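Local coordinates for protein ORF10 (Moritella marina, PDB 6RIW) that probably takes part in making polyunsaturated fatty acids, this piece of the longer synthase comprising its ketosynthase and chain length factor, at residues L469-M474 against K848-L853; A577-M582 against V673-N678. One frame throughout, in Å; residues are numbered along the deposited sequence.

Contact 1: residues L469-M474 against K848-L853; sequences LAIIGM and KTALLL
The backbone N of Met474 is hydrogen-bonded to OD2 of Asp567, and from that held position the methionine side chain runs across to Ala850 and Leu851 of the helix. Its first torsion puts CG anti to the carbonyl carbon (chi1 -52°). The chain then extends through chi2 and bends at chi3 (-64°), bringing the terminal methyl round to the helix. Met474 SD lies 3.8 Å from Ala850 CB, while Met474 CE comes within 3.5 Å of Leu851 CD2 and 3.8 Å of Leu851 CG. Met474 and Leu851 pass one another, their chains pointing in opposite directions. Ile471, on the same strand, adds a second apolar point: its CD1 is 4.0 Å from the Ala850 methyl, which is therefore shared between Ile471 and Met474. The axes are nearly perpendicular (92°) and 10.8 Å apart at closest approach, so the strand reaches the helix through long side chains while the small Ala850 faces it. Leu484, on helix 484-492, touches both Met474 and Leu851 and continues the apolar cluster. No hydrogen bond or salt bridge crosses between 469-474 and 848-853; about 145 Å² is buried in all, and every close contact across it is between carbon or sulfur atoms. The chemistry implies that dispersion and exclusion of water, rather than directional bonding, join this strand and helix in the second ketosynthase-like domain.

Contact 2: residues A577-M582 against V673-N678; sequences AVLVAM and VELAEN
The flat group in this contact is the peptide joining Leu675 to Ala676, and the Leu579 side chain meets it from above its plane: CD1 of Leu579 is 4.2 Å from Ala676 N, along a line close to the peptide normal. No ring takes part, since the touching residues are two leucines and an alanine. Leu579 CD1 is also 4.0 Å from both CG and CD2 of Leu675, and Leu579 CD2 is 4.1 Å from Leu675 CD2. One isopropyl group therefore lies against the other at a slant, with both methyls of Leu579 meeting the same branch of Leu675. The torsions account for this: Leu675 CG is anti to the backbone N (chi1 178°), whereas Leu579 CG is anti to the carbonyl carbon (chi1 -50°) and its chain reaches toward the helix. The Ala676 methyl adds a looser touch, its CB standing 4.4 Å from Leu579 CD1. With Leu579 CA 8.2 Å from Ala676 CA, the backbones stay apart, and the Leu579 and Leu675 side chains fill the interval between them; about 109 Å² is buried, with no hydrogen bond across. Beyond the contact, Leu675 also packs on Leu205 and Tyr209 of helix 198-211 in the first ketosynthase-like domain. Strand 576-581 runs between parallel strands 659-663 and 687-694, with Val578 touching helix 642-653 and Ala577 and Ala581 lying along other residues of helix 668-682, the usual sheet-and-helix layering of the thiolase fold.

How the contacts relate
Both contacts belong to the second ketosynthase-like domain, probably the chain length factor, and their centres lie about 16 Å apart. In sequence the order is 469-474, 577-582, 673-678, 848-853, so contact 2 falls wholly between the halves of contact 1. The two meet where Leu469 CD1 packs 3.9 Å from Val673 O, bringing strand 469-478 against helix 668-682. The strands are also linked through pairing: 576-581 with 687-694, 687-694 with 741-752, and 741-752 with 469-478. Contact 1 thus joins the beginning of the domain to its late helix 841-854, while contact 2 packs a strand and helix closer to the centre of the chain.

Contact 1: residues L469-M474 against K848-L853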
loop_
_atom_site.group_PDB
_atom_site.type_symbol
_atom_site.label_atom_id
_atom_site.label_comp_id
_atom_site.label_asym_id
_atom_site.label_seq_id
_atom_site.Cartn_x
_atom_site.Cartn_y
_atom_site.Cartn_z
ATOM N N LEU A 469 -22.691 -10.575 -4.697
ATOM C CA LEU A 469 -22.651 -9.263 -4.072
ATOM C C LEU A 469 -23.599 -8.346 -4.817
ATOM O O LEU A 469 -23.569 -8.302 -6.045
ATOM C CB LEU A 469 -21.235 -8.691 -4.125
ATOM C CG LEU A 469 -20.179 -9.383 -3.273
ATOM C CD1 LEU A 469 -18.808 -8.907 -3.727
ATOM C CD2 LEU A 469 -20.408 -9.036 -1.815
ATOM N N ALA A 470 -24.403 -7.585 -4.089
ATOM C CA ALA A 470 -25.247 -6.580 -4.713
ATOM C C ALA A 470 -24.561 -5.224 -4.654
ATOM O O ALA A 470 -24.135 -4.798 -3.586
ATOM C CB ALA A 470 -26.607 -6.510 -4.011
ATOM N N ILE A 471 -24.471 -4.535 -5.791
ATOM C CA ILE A 471 -23.967 -3.160 -5.821
ATOM C C ILE A 471 -25.141 -2.224 -5.556
ATOM O O ILE A 471 -26.088 -2.188 -6.349
ATOM C CB ILE A 471 -23.312 -2.830 -7.176
ATOM C CG1 ILE A 471 -22.185 -3.804 -7.502
ATOM C CG2 ILE A 471 -22.840 -1.366 -7.191
ATOM C CD1 ILE A 471 -21.646 -3.750 -8.977
ATOM N N ILE A 472 -25.094 -1.488 -4.443
ATOM C CA ILE A 472 -26.213 -0.653 -4.010
ATOM C C ILE A 472 -25.863 0.824 -3.937
ATOM O O ILE A 472 -26.749 1.649 -3.666
ATOM C CB ILE A 472 -26.771 -1.128 -2.651
ATOM C CG1 ILE A 472 -25.692 -1.010 -1.558
ATOM C CG2 ILE A 472 -27.193 -2.569 -2.750
ATOM C CD1 ILE A 472 -26.206 -1.335 -0.165
ATOM N N GLY A 473 -24.621 1.210 -4.188
ATOM C CA GLY A 473 -24.288 2.610 -4.145
ATOM C C GLY A 473 -23.054 2.789 -5.003
ATOM O O GLY A 473 -22.209 1.888 -4.992
ATOM N N MET A 474 -22.974 3.869 -5.785
ATOM C CA MET A 474 -21.837 4.111 -6.677
ATOM C C MET A 474 -21.607 5.611 -6.829
ATOM O O MET A 474 -22.553 6.412 -6.786
ATOM C CB MET A 474 -22.035 3.509 -8.084
ATOM C CG MET A 474 -22.415 2.027 -8.147
ATOM S SD MET A 474 -22.184 1.255 -9.760
ATOM C CE MET A 474 -23.346 2.143 -10.777
ATOM N N LYS A 848 -19.178 1.062 -15.317
ATOM C CA LYS A 848 -19.798 1.050 -16.645
ATOM C C LYS A 848 -20.786 -0.108 -16.774
ATOM O O LYS A 848 -21.927 0.067 -17.232
ATOM C CB LYS A 848 -18.746 0.927 -17.750
ATOM C CG LYS A 848 -19.378 0.626 -19.127
ATOM C CD LYS A 848 -18.343 0.381 -20.233
ATOM C CE LYS A 848 -18.967 -0.238 -21.493
ATOM N NZ LYS A 848 -17.934 -0.563 -22.520
ATOM N N THR A 849 -20.333 -1.306 -16.409
ATOM C CA THR A 849 -21.142 -2.512 -16.570
ATOM C C THR A 849 -22.372 -2.467 -15.675
ATOM O O THR A 849 -23.486 -2.792 -16.114
ATOM C CB THR A 849 -20.290 -3.739 -16.261
ATOM O OG1 THR A 849 -19.171 -3.790 -17.158
ATOM C CG2 THR A 849 -21.097 -5.031 -16.384
ATOM N N ALA A 850 -22.198 -2.046 -14.416
ATOM C CA ALA A 850 -23.350 -1.939 -13.518
ATOM C C ALA A 850 -24.365 -0.911 -14.013
ATOM O O ALA A 850 -25.575 -1.135 -13.907
ATOM C CB ALA A 850 -22.889 -1.590 -12.105
ATOM N N LEU A 851 -23.900 0.226 -14.557
ATOM C CA LEU A 851 -24.849 1.218 -15.076
ATOM C C LEU A 851 -25.627 0.663 -16.266
ATOM O O LEU A 851 -26.843 0.877 -16.370
ATOM C CB LEU A 851 -24.126 2.518 -15.458
ATOM C CG LEU A 851 -23.557 3.431 -14.349
ATOM C CD1 LEU A 851 -22.679 4.566 -14.935
ATOM C CD2 LEU A 851 -24.657 4.036 -13.451
ATOM N N LEU A 852 -24.949 -0.058 -17.169
ATOM C CA LEU A 852 -25.624 -0.638 -18.328
ATOM C C LEU A 852 -26.661 -1.666 -17.908
ATOM O O LEU A 852 -27.769 -1.693 -18.448
ATOM C CB LEU A 852 -24.613 -1.307 -19.259
ATOM C CG LEU A 852 -23.688 -0.404 -20.086
ATOM C CD1 LEU A 852 -22.901 -1.263 -21.091
ATOM C CD2 LEU A 852 -24.466 0.696 -20.796
ATOM N N LEU A 853 -26.302 -2.542 -16.971
ATOM C CA LEU A 853 -27.250 -3.532 -16.467
ATOM C C LEU A 853 -28.397 -2.900 -15.687
ATOM O O LEU A 853 -29.532 -3.392 -15.758
ATOM C CB LEU A 853 -26.515 -4.544 -15.599
ATOM C CG LEU A 853 -25.580 -5.458 -16.383
ATOM C CD1 LEU A 853 -24.670 -6.158 -15.379
ATOM C CD2 LEU A 853 -26.340 -6.464 -17.220
#

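Contact 2: residues A577-M582 against V673-N678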
loop_
_atom_site.group_PDB
_atom_site.type_symbol
_atom_site.label_atom_id
_atom_site.label_comp_id
_atom_site.label_asym_id
_atom_site.label_seq_id
_atom_site.Cartn_x
_atom_site.Cartn_y
_atom_site.Cartn_z
ATOM N N ALA A 577 -16.711 -2.032 6.489
ATOM C CA ALA A 577 -15.317 -2.034 6.046
ATOM C C ALA A 577 -15.102 -1.090 4.861
ATOM O O ALA A 577 -16.001 -0.851 4.051
ATOM C CB ALA A 577 -14.875 -3.448 5.665
ATOM N N VAL A 578 -13.891 -0.541 4.771
ATOM C CA VAL A 578 -13.513 0.353 3.678
ATOM C C VAL A 578 -12.244 -0.212 3.048
ATOM O O VAL A 578 -11.214 -0.325 3.727
ATOM C CB VAL A 578 -13.284 1.795 4.162
ATOM C CG1 VAL A 578 -12.939 2.716 2.992
ATOM C CG2 VAL A 578 -14.538 2.359 4.885
ATOM N N LEU A 579 -12.323 -0.613 1.778
ATOM C CA LEU A 579 -11.172 -1.132 1.056
ATOM C C LEU A 579 -10.839 -0.148 -0.050
ATOM O O LEU A 579 -11.723 0.226 -0.826
ATOM C CB LEU A 579 -11.470 -2.514 0.452
ATOM C CG LEU A 579 -12.062 -3.568 1.394
ATOM C CD1 LEU A 579 -12.308 -4.829 0.608
ATOM C CD2 LEU A 579 -11.108 -3.858 2.563
ATOM N N VAL A 580 -9.588 0.303 -0.117
ATOM C CA VAL A 580 -9.209 1.257 -1.158
ATOM C C VAL A 580 -8.213 0.576 -2.095
ATOM O O VAL A 580 -7.078 0.286 -1.705
ATOM C CB VAL A 580 -8.621 2.544 -0.566
ATOM C CG1 VAL A 580 -8.217 3.507 -1.684
ATOM C CG2 VAL A 580 -9.643 3.208 0.378
ATOM N N ALA A 581 -8.632 0.353 -3.337
ATOM C CA ALA A 581 -7.746 -0.139 -4.382
ATOM C C ALA A 581 -6.872 1.000 -4.886
ATOM O O ALA A 581 -7.382 2.044 -5.298
ATOM C CB ALA A 581 -8.566 -0.732 -5.529
ATOM N N MET A 582 -5.557 0.821 -4.832
ATOM C CA MET A 582 -4.673 1.914 -5.208
ATOM C C MET A 582 -3.280 1.345 -5.405
ATOM O O MET A 582 -3.004 0.192 -5.068
ATOM C CB MET A 582 -4.679 3.021 -4.143
ATOM C CG MET A 582 -4.388 2.499 -2.713
ATOM S SD MET A 582 -2.615 2.201 -2.380
ATOM C CE MET A 582 -2.088 3.894 -1.961
ATOM N N VAL A 673 -12.899 -7.009 -4.615
ATOM C CA VAL A 673 -14.186 -7.700 -4.721
ATOM C C VAL A 673 -14.096 -9.078 -4.071
ATOM O O VAL A 673 -14.968 -9.484 -3.290
ATOM C CB VAL A 673 -14.610 -7.779 -6.198
ATOM C CG1 VAL A 673 -15.861 -8.646 -6.367
ATOM C CG2 VAL A 673 -14.824 -6.358 -6.777
ATOM N N GLU A 674 -13.024 -9.822 -4.386
ATOM C CA GLU A 674 -12.785 -11.132 -3.780
ATOM C C GLU A 674 -12.655 -11.030 -2.267
ATOM O O GLU A 674 -13.229 -11.841 -1.526
ATOM C CB GLU A 674 -11.520 -11.749 -4.372
ATOM C CG GLU A 674 -11.054 -13.059 -3.714
ATOM C CD GLU A 674 -9.822 -13.658 -4.428
ATOM O OE1 GLU A 674 -8.771 -12.969 -4.571
ATOM O OE2 GLU A 674 -9.922 -14.817 -4.868
ATOM N N LEU A 675 -11.918 -10.034 -1.790
ATOM C CA LEU A 675 -11.789 -9.828 -0.343
ATOM C C LEU A 675 -13.130 -9.475 0.303
ATOM O O LEU A 675 -13.470 -10.000 1.378
ATOM C CB LEU A 675 -10.754 -8.728 -0.074
ATOM C CG LEU A 675 -10.499 -8.323 1.387
ATOM C CD1 LEU A 675 -10.195 -9.564 2.229
ATOM C CD2 LEU A 675 -9.321 -7.321 1.430
ATOM N N ALA A 676 -13.904 -8.584 -0.324
ATOM C CA ALA A 676 -15.204 -8.224 0.247
ATOM C C ALA A 676 -16.092 -9.463 0.406
ATOM O O ALA A 676 -16.719 -9.665 1.458
ATOM C CB ALA A 676 -15.885 -7.168 -0.617
ATOM N N GLU A 677 -16.142 -10.313 -0.623
ATOM C CA GLU A 677 -16.860 -11.588 -0.489
ATOM C C GLU A 677 -16.367 -12.358 0.735
ATOM O O GLU A 677 -17.156 -12.856 1.551
ATOM C CB GLU A 677 -16.678 -12.430 -1.756
ATOM C CG GLU A 677 -17.378 -13.779 -1.687
ATOM C CD GLU A 677 -16.910 -14.780 -2.737
ATOM O OE1 GLU A 677 -15.869 -15.450 -2.510
ATOM O OE2 GLU A 677 -17.607 -14.923 -3.774
ATOM N N ASN A 678 -15.053 -12.433 0.900
ATOM C CA ASN A 678 -14.519 -13.214 2.002
ATOM C C ASN A 678 -14.864 -12.577 3.342
ATOM O O ASN A 678 -15.120 -13.289 4.326
ATOM C CB ASN A 678 -13.014 -13.363 1.844
ATOM C CG ASN A 678 -12.547 -14.710 2.245
ATOM O OD1 ASN A 678 -12.611 -15.666 1.459
ATOM N ND2 ASN A 678 -12.077 -14.817 3.480
#